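Local coordinates for adhesion and penetration protein autotransporter (Haemophilus influenzae, PDB 3SYJ), which probably acts as a serine protease and promotes bacterial adherence and invasion by directly binding a host cell structure, its passenger domain also self-associating in bacterial aggregation, at residues I304-E315 with I329-L340; N376-I384 with W394-S405. One frame throughout, in Å; residues are numbered along the deposited sequence.

Contact 1: residues I304-E315 with I329-L340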
# COMPACT_ATOMS: atom_id res chain seq x y z
N ILE A 304 54.74 -2.10 -58.40
CA ILE A 304 53.66 -1.15 -58.12
C ILE A 304 54.16 0.30 -58.17
O ILE A 304 55.36 0.55 -58.07
CB ILE A 304 53.02 -1.42 -56.75
CG1 ILE A 304 54.03 -1.17 -55.63
CG2 ILE A 304 52.49 -2.84 -56.69
CD1 ILE A 304 53.48 -1.39 -54.23
N THR A 305 53.24 1.25 -58.34
CA THR A 305 53.61 2.66 -58.37
C THR A 305 53.15 3.39 -57.12
O THR A 305 52.07 3.13 -56.61
CB THR A 305 53.04 3.38 -59.61
OG1 THR A 305 51.61 3.32 -59.58
CG2 THR A 305 53.54 2.72 -60.88
N LEU A 306 54.00 4.29 -56.62
CA LEU A 306 53.73 5.00 -55.38
C LEU A 306 53.88 6.50 -55.57
O LEU A 306 54.06 6.98 -56.69
CB LEU A 306 54.69 4.53 -54.28
CG LEU A 306 54.80 3.03 -54.00
CD1 LEU A 306 56.06 2.73 -53.22
CD2 LEU A 306 53.58 2.53 -53.25
N ALA A 307 53.81 7.24 -54.46
CA ALA A 307 54.08 8.67 -54.51
C ALA A 307 55.46 8.86 -55.11
O ALA A 307 56.43 8.29 -54.63
CB ALA A 307 54.01 9.27 -53.13
N ASN A 308 55.53 9.68 -56.15
CA ASN A 308 56.81 9.98 -56.79
C ASN A 308 57.35 11.36 -56.40
O ASN A 308 56.86 12.39 -56.86
CB ASN A 308 56.68 9.84 -58.31
CG ASN A 308 58.00 10.01 -59.01
OD1 ASN A 308 58.97 10.48 -58.42
ND2 ASN A 308 58.04 9.63 -60.28
N MET A 309 58.37 11.38 -55.54
CA MET A 309 58.90 12.62 -54.99
C MET A 309 59.69 13.44 -55.99
O MET A 309 59.98 14.61 -55.75
CB MET A 309 59.77 12.33 -53.77
CG MET A 309 59.04 11.59 -52.68
SD MET A 309 57.69 12.59 -52.02
CE MET A 309 56.49 11.31 -51.71
N SER A 310 60.07 12.83 -57.11
CA SER A 310 60.81 13.56 -58.12
C SER A 310 59.87 14.39 -59.00
O SER A 310 60.32 15.20 -59.80
CB SER A 310 61.66 12.61 -58.97
OG SER A 310 60.85 11.87 -59.87
N LEU A 311 58.57 14.17 -58.83
CA LEU A 311 57.55 14.93 -59.56
C LEU A 311 57.04 16.10 -58.72
O LEU A 311 57.07 16.05 -57.49
CB LEU A 311 56.38 14.03 -59.96
CG LEU A 311 56.71 12.86 -60.88
CD1 LEU A 311 55.46 12.09 -61.26
CD2 LEU A 311 57.43 13.38 -62.11
N PRO A 312 56.54 17.15 -59.40
CA PRO A 312 56.04 18.35 -58.72
C PRO A 312 54.79 18.04 -57.91
O PRO A 312 53.96 17.23 -58.33
CB PRO A 312 55.67 19.28 -59.88
CG PRO A 312 56.29 18.69 -61.10
CD PRO A 312 56.37 17.22 -60.86
N LEU A 313 54.66 18.69 -56.76
CA LEU A 313 53.47 18.56 -55.94
C LEU A 313 52.25 19.15 -56.68
O LEU A 313 51.12 18.67 -56.52
CB LEU A 313 53.68 19.26 -54.60
CG LEU A 313 52.66 18.96 -53.50
CD1 LEU A 313 52.35 17.47 -53.47
CD2 LEU A 313 53.18 19.44 -52.16
N LYS A 314 52.50 20.18 -57.49
CA LYS A 314 51.47 20.81 -58.30
C LYS A 314 51.90 20.91 -59.76
O LYS A 314 53.05 21.20 -60.06
CB LYS A 314 51.18 22.23 -57.80
CG LYS A 314 51.07 22.36 -56.31
CD LYS A 314 49.66 22.07 -55.82
CE LYS A 314 49.47 22.63 -54.42
NZ LYS A 314 50.37 21.99 -53.42
N GLU A 315 50.96 20.70 -60.67
CA GLU A 315 51.24 20.87 -62.08
C GLU A 315 49.94 21.09 -62.85
O GLU A 315 48.85 20.82 -62.33
CB GLU A 315 51.98 19.66 -62.64
CG GLU A 315 52.76 19.93 -63.91
CD GLU A 315 53.63 18.76 -64.33
OE1 GLU A 315 54.84 18.78 -64.02
OE2 GLU A 315 53.10 17.82 -64.95
N ILE A 329 44.95 22.68 -61.93
CA ILE A 329 45.97 22.14 -61.09
C ILE A 329 45.73 20.69 -60.70
O ILE A 329 44.66 20.34 -60.30
CB ILE A 329 46.13 23.00 -59.89
CG1 ILE A 329 46.85 24.28 -60.29
CG2 ILE A 329 46.87 22.26 -58.85
CD1 ILE A 329 46.55 25.41 -59.44
N TYR A 330 46.75 19.86 -60.82
CA TYR A 330 46.72 18.52 -60.25
C TYR A 330 48.03 18.16 -59.54
O TYR A 330 48.90 18.99 -59.45
CB TYR A 330 46.31 17.48 -61.28
CG TYR A 330 47.39 16.97 -62.13
CD1 TYR A 330 47.67 15.64 -62.20
CD2 TYR A 330 48.15 17.82 -62.88
CE1 TYR A 330 48.66 15.18 -62.98
CE2 TYR A 330 49.13 17.37 -63.65
CZ TYR A 330 49.39 16.06 -63.70
OH TYR A 330 50.36 15.62 -64.50
N SER A 331 48.14 16.94 -59.02
CA SER A 331 49.32 16.55 -58.26
C SER A 331 49.96 15.31 -58.86
O SER A 331 49.62 14.19 -58.48
CB SER A 331 48.94 16.30 -56.81
OG SER A 331 50.10 16.07 -56.02
N PRO A 332 50.90 15.50 -59.79
CA PRO A 332 51.55 14.36 -60.45
C PRO A 332 52.24 13.47 -59.42
O PRO A 332 52.32 12.25 -59.60
CB PRO A 332 52.61 15.02 -61.35
CG PRO A 332 52.22 16.45 -61.45
CD PRO A 332 51.49 16.79 -60.18
N ARG A 333 52.75 14.08 -58.35
CA ARG A 333 53.46 13.38 -57.29
C ARG A 333 52.56 12.43 -56.50
O ARG A 333 52.94 11.29 -56.23
CB ARG A 333 54.10 14.39 -56.34
CG ARG A 333 54.66 13.79 -55.05
CD ARG A 333 55.25 14.87 -54.16
NE ARG A 333 56.35 15.57 -54.84
CZ ARG A 333 57.02 16.60 -54.33
NH1 ARG A 333 56.72 17.07 -53.13
NH2 ARG A 333 57.99 17.17 -55.03
N LEU A 334 51.38 12.89 -56.13
CA LEU A 334 50.46 12.08 -55.35
C LEU A 334 49.67 11.13 -56.24
O LEU A 334 49.43 9.98 -55.87
CB LEU A 334 49.52 12.96 -54.52
CG LEU A 334 50.18 13.86 -53.48
CD1 LEU A 334 49.15 14.74 -52.79
CD2 LEU A 334 50.94 13.04 -52.46
N ASN A 335 49.27 11.60 -57.41
CA ASN A 335 48.44 10.79 -58.30
C ASN A 335 49.19 9.59 -58.84
O ASN A 335 48.58 8.67 -59.40
CB ASN A 335 47.90 11.60 -59.48
CG ASN A 335 47.05 10.75 -60.41
OD1 ASN A 335 45.99 10.24 -60.02
ND2 ASN A 335 47.51 10.58 -61.65
N ASN A 336 50.51 9.60 -58.69
CA ASN A 336 51.33 8.50 -59.19
C ASN A 336 51.04 7.18 -58.48
O ASN A 336 51.15 6.11 -59.07
CB ASN A 336 52.83 8.83 -59.10
CG ASN A 336 53.68 7.92 -59.98
OD1 ASN A 336 54.46 7.10 -59.47
ND2 ASN A 336 53.51 8.04 -61.29
N GLY A 337 50.64 7.28 -57.22
CA GLY A 337 50.33 6.10 -56.42
C GLY A 337 49.08 5.37 -56.89
O GLY A 337 48.05 5.98 -57.16
N GLU A 338 49.18 4.05 -57.00
CA GLU A 338 48.02 3.23 -57.33
C GLU A 338 47.39 2.64 -56.07
O GLU A 338 48.03 2.49 -55.03
CB GLU A 338 48.41 2.11 -58.30
CG GLU A 338 49.47 1.15 -57.78
CD GLU A 338 49.75 0.00 -58.73
OE1 GLU A 338 48.83 -0.81 -58.96
OE2 GLU A 338 50.88 -0.09 -59.25
N THR A 339 46.10 2.31 -56.16
CA THR A 339 45.40 1.69 -55.06
C THR A 339 45.57 0.17 -55.13
O THR A 339 45.60 -0.40 -56.22
CB THR A 339 43.91 2.10 -55.07
OG1 THR A 339 43.82 3.47 -54.69
CG2 THR A 339 43.09 1.24 -54.11
N LEU A 340 45.71 -0.48 -53.98
CA LEU A 340 45.98 -1.92 -53.97
C LEU A 340 44.82 -2.66 -53.34
O LEU A 340 44.16 -2.14 -52.44
CB LEU A 340 47.25 -2.22 -53.18
CG LEU A 340 48.53 -1.56 -53.68
CD1 LEU A 340 49.60 -1.70 -52.61
CD2 LEU A 340 48.99 -2.15 -55.01
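The guanidinium group of Arg333 lies beside the Asn308-Leu311 type I turn, with the backbone N of Leu313 3.9 Å above the plane on one face and Leu311 O at its edge. NE and NH2 both grip that single carbonyl oxygen, NE at 2.8 Å from Leu311 O and nearly in line with its C=O bond. The two bonds fix the rotation of the group, and the bend at chi3 (-60°) turns it toward the carbonyl after CG has passed Asn308 O. The Tyr330 ring has Glu315 O at its edge, 3.1 Å from CD2, and Pro332 N over one face toward the rim. Glu315 lies alongside this ring, while its CB presses on Pro332 CG at 3.4 Å.

Backbone pairing closes one end: Tyr330 N donates to Glu315 O almost straight (172°), and Glu315 N returns a bond to Tyr330 O, an antiparallel hydrogen-bonded pair. Ser331 OG donates to Leu313 O and, as N-cap of the short helix 332-335, accepts a weak bond from Leu334 N. From this helical turn Arg333 O accepts from Asn308 N. At the far end Glu338 OE2 receives Thr305 N through its anti lone pair (2.9 Å), Glu338 N bonds back to Thr305 O, and Thr269 holds OE1.

Strand 301-308, antiparallel to 289-294, is thus tied through the Arg333-pinned turn and the capped helical turn to the chain leading into strand 340-343 of the beta-helix; Ser331 and Leu334 touch Val99 of strand 96-100, and Ile304 and Leu340 meet Ile282 of strand 279-285.

Contact 2: residues N376-I384 with W394-S405; sequences NQTWQGAGI and WKVNGVEHDRLS
Trp379 and Trp394 meet as an offset edge-to-face pair in the beta-helix of the passenger domain, six-membered rings 84° apart in plane and centroids separated by 5.6 Å. The edge of Trp394 addresses one face of Trp379; on the opposite face sits the backbone N of Gly381. Leu404 reaches the rim of Trp379 instead, CD1 lying 3.6 Å from CZ3. Ile384 approaches Trp394 head-on: its CD1 stands 3.6 Å from the centroid of the six-membered ring and only 7° off the normal, a CH-pi contact, with Val396 CB over the other face.

Around this apolar group the backbones are joined at two places. Trp379 N donates to Asn397 O at 166°, and Ile384 N to Ser405 O at 2.7 Å, where the strands 384-386 and 403-407 run parallel. Water 1 adds a bridge from Gln377 O to Asn397 N. Farther out, Leu363 and Phe365 of strand 363-366 pack on Trp394, while Ile424 of the following strand touches Leu404. At the polar margin Lys123 makes a salt bridge with Asp402 OD1 and also bonds Gly381 O and Arg403 O. That same OD1 receives Gln380 NE2 at 3.1 Å, the donor coming from above the carboxylate plane although the oxygen lies within the amide plane of Gln380.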
# COMPACT_ATOMS: atom_id res chain seq x y z
N ASN A 376 60.25 -0.53 -37.97
CA ASN A 376 59.48 0.64 -37.61
C ASN A 376 58.97 1.32 -38.86
O ASN A 376 58.75 2.48 -38.89
CB ASN A 376 60.32 1.57 -36.77
CG ASN A 376 61.55 2.12 -37.52
OD1 ASN A 376 62.01 1.59 -38.55
ND2 ASN A 376 62.11 3.18 -36.97
N GLN A 377 58.80 0.53 -39.89
CA GLN A 377 58.29 1.02 -41.16
C GLN A 377 56.91 1.65 -40.98
O GLN A 377 56.09 1.16 -40.20
CB GLN A 377 58.23 -0.11 -42.19
CG GLN A 377 59.60 -0.53 -42.73
CD GLN A 377 60.35 -1.44 -41.77
OE1 GLN A 377 59.76 -2.08 -40.91
NE2 GLN A 377 61.67 -1.49 -41.93
N THR A 378 56.66 2.75 -41.70
CA THR A 378 55.38 3.46 -41.63
C THR A 378 54.56 3.35 -42.92
O THR A 378 55.09 2.97 -43.97
CB THR A 378 55.58 4.95 -41.30
OG1 THR A 378 56.35 5.57 -42.34
CG2 THR A 378 56.29 5.12 -39.96
N TRP A 379 53.27 3.67 -42.84
CA TRP A 379 52.44 3.74 -44.05
C TRP A 379 51.71 5.07 -44.16
O TRP A 379 51.38 5.70 -43.15
CB TRP A 379 51.41 2.61 -44.12
CG TRP A 379 50.46 2.73 -45.30
CD1 TRP A 379 50.70 2.31 -46.57
CD2 TRP A 379 49.14 3.31 -45.30
NE1 TRP A 379 49.61 2.59 -47.38
CE2 TRP A 379 48.64 3.20 -46.62
CE3 TRP A 379 48.34 3.92 -44.33
CZ2 TRP A 379 47.38 3.67 -46.99
CZ3 TRP A 379 47.07 4.38 -44.69
CH2 TRP A 379 46.61 4.26 -46.02
N GLN A 380 51.45 5.48 -45.40
CA GLN A 380 50.79 6.73 -45.71
C GLN A 380 50.13 6.61 -47.08
O GLN A 380 50.79 6.27 -48.06
CB GLN A 380 51.82 7.86 -45.74
CG GLN A 380 51.23 9.25 -45.82
CD GLN A 380 52.29 10.33 -45.82
OE1 GLN A 380 53.46 10.07 -46.09
NE2 GLN A 380 51.87 11.56 -45.53
N GLY A 381 48.84 6.90 -47.15
CA GLY A 381 48.11 6.77 -48.40
C GLY A 381 46.69 7.30 -48.30
O GLY A 381 46.33 7.98 -47.33
N ALA A 382 45.87 7.00 -49.31
CA ALA A 382 44.54 7.57 -49.38
C ALA A 382 43.70 7.19 -48.17
O ALA A 382 42.93 8.01 -47.65
CB ALA A 382 43.85 7.15 -50.65
N GLY A 383 43.85 5.95 -47.71
CA GLY A 383 43.05 5.44 -46.62
C GLY A 383 42.95 3.92 -46.64
O GLY A 383 43.54 3.27 -47.51
N ILE A 384 42.21 3.35 -45.69
CA ILE A 384 42.07 1.90 -45.64
C ILE A 384 40.61 1.49 -45.66
O ILE A 384 39.80 1.99 -44.86
CB ILE A 384 42.73 1.30 -44.38
CG1 ILE A 384 44.20 1.73 -44.30
CG2 ILE A 384 42.59 -0.23 -44.37
CD1 ILE A 384 44.86 1.32 -43.01
N TRP A 394 46.48 -4.10 -37.65
CA TRP A 394 47.33 -3.07 -38.24
C TRP A 394 48.44 -2.69 -37.27
O TRP A 394 48.21 -1.98 -36.30
CB TRP A 394 46.48 -1.84 -38.58
CG TRP A 394 47.17 -0.80 -39.42
CD1 TRP A 394 47.72 0.37 -38.98
CD2 TRP A 394 47.38 -0.84 -40.83
NE1 TRP A 394 48.26 1.06 -40.04
CE2 TRP A 394 48.07 0.33 -41.19
CE3 TRP A 394 47.06 -1.76 -41.84
CZ2 TRP A 394 48.45 0.61 -42.50
CZ3 TRP A 394 47.43 -1.48 -43.14
CH2 TRP A 394 48.12 -0.30 -43.46
N LYS A 395 49.66 -3.16 -37.54
CA LYS A 395 50.76 -2.96 -36.60
C LYS A 395 51.76 -1.93 -37.10
O LYS A 395 52.90 -1.87 -36.63
CB LYS A 395 51.45 -4.29 -36.32
CG LYS A 395 50.54 -5.29 -35.62
CD LYS A 395 51.19 -6.66 -35.46
CE LYS A 395 50.24 -7.61 -34.75
NZ LYS A 395 50.70 -9.03 -34.78
N VAL A 396 51.33 -1.10 -38.04
CA VAL A 396 52.21 -0.14 -38.69
C VAL A 396 51.82 1.27 -38.30
O VAL A 396 50.66 1.65 -38.41
CB VAL A 396 52.15 -0.31 -40.21
CG1 VAL A 396 52.90 0.80 -40.89
CG2 VAL A 396 52.75 -1.64 -40.59
N ASN A 397 52.80 2.06 -37.86
CA ASN A 397 52.52 3.43 -37.44
C ASN A 397 52.23 4.36 -38.62
O ASN A 397 52.37 3.97 -39.78
CB ASN A 397 53.68 3.99 -36.63
CG ASN A 397 53.65 3.55 -35.18
OD1 ASN A 397 54.68 3.18 -34.62
ND2 ASN A 397 52.46 3.56 -34.57
N GLY A 398 51.84 5.58 -38.30
CA GLY A 398 51.55 6.57 -39.33
C GLY A 398 52.60 7.67 -39.36
O GLY A 398 53.67 7.54 -38.77
N VAL A 399 52.27 8.77 -40.04
CA VAL A 399 53.22 9.84 -40.31
C VAL A 399 52.69 11.14 -39.73
O VAL A 399 51.50 11.43 -39.84
CB VAL A 399 53.40 10.01 -41.82
CG1 VAL A 399 54.21 11.26 -42.12
CG2 VAL A 399 54.03 8.76 -42.42
N GLU A 400 53.58 11.93 -39.13
CA GLU A 400 53.17 13.18 -38.49
C GLU A 400 52.50 14.12 -39.49
O GLU A 400 52.94 14.22 -40.63
CB GLU A 400 54.38 13.86 -37.84
CG GLU A 400 54.02 15.07 -36.98
CD GLU A 400 55.24 15.70 -36.32
OE1 GLU A 400 56.37 15.20 -36.52
OE2 GLU A 400 55.08 16.69 -35.59
N HIS A 401 51.44 14.79 -39.05
CA HIS A 401 50.67 15.71 -39.90
C HIS A 401 49.89 15.02 -41.01
O HIS A 401 49.44 15.66 -41.96
CB HIS A 401 51.56 16.82 -40.48
CG HIS A 401 52.24 17.66 -39.44
ND1 HIS A 401 53.60 17.90 -39.45
CD2 HIS A 401 51.75 18.27 -38.33
CE1 HIS A 401 53.91 18.65 -38.40
NE2 HIS A 401 52.82 18.88 -37.71
N ASP A 402 49.75 13.70 -40.91
CA ASP A 402 48.95 12.96 -41.87
C ASP A 402 47.75 12.30 -41.20
O ASP A 402 47.87 11.72 -40.12
CB ASP A 402 49.80 11.90 -42.58
CG ASP A 402 48.97 11.03 -43.51
OD1 ASP A 402 48.87 11.37 -44.71
OD2 ASP A 402 48.40 10.02 -43.04
N ARG A 403 46.60 12.39 -41.85
CA ARG A 403 45.37 11.78 -41.36
C ARG A 403 45.09 10.49 -42.11
O ARG A 403 45.10 10.46 -43.34
CB ARG A 403 44.20 12.75 -41.55
CG ARG A 403 43.05 12.56 -40.57
CD ARG A 403 41.85 13.40 -40.98
NE ARG A 403 41.20 12.81 -42.14
CZ ARG A 403 39.97 13.09 -42.53
NH1 ARG A 403 39.23 13.97 -41.87
NH2 ARG A 403 39.46 12.47 -43.59
N LEU A 404 44.84 9.42 -41.37
CA LEU A 404 44.45 8.15 -41.97
C LEU A 404 42.93 8.09 -42.07
O LEU A 404 42.23 8.40 -41.11
CB LEU A 404 45.01 6.97 -41.16
CG LEU A 404 44.79 5.55 -41.72
CD1 LEU A 404 45.91 4.59 -41.32
CD2 LEU A 404 43.43 4.98 -41.31
N SER A 405 42.43 7.71 -43.25
CA SER A 405 41.00 7.54 -43.49
C SER A 405 40.59 6.07 -43.40
O SER A 405 41.07 5.23 -44.17
CB SER A 405 40.64 8.06 -44.88
OG SER A 405 40.80 9.46 -44.97
O HOH W 1 55.34 0.96 -37.60
O HOH W 2 44.82 7.43 -44.98
O HOH W 3 47.51 7.74 -44.30

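How the contacts relate
Following the chain from the N terminus, contact 1 comes first, where 329-340 returns onto 304-315 and closes a loop of 13 intervening residues. The chain then continues through strands 340-343, 348-352 and 363-366 to contact 2, where 394-405 returns to 376-384 across nine residues. The loops are in series, neither nested nor crossed. The centres of contact 1 and contact 2 are about 17 Å apart. The nearest atoms of contact 1 and contact 2 are about 5 Å apart, so the two do not touch. The parallel sheet connects them: strand 340-343 begins at the end of contact 1, pairs with 363-366, and that strand pairs with 384-386 of contact 2. Gln358 also bonds to both, through Glu338 O and Trp379 NE1.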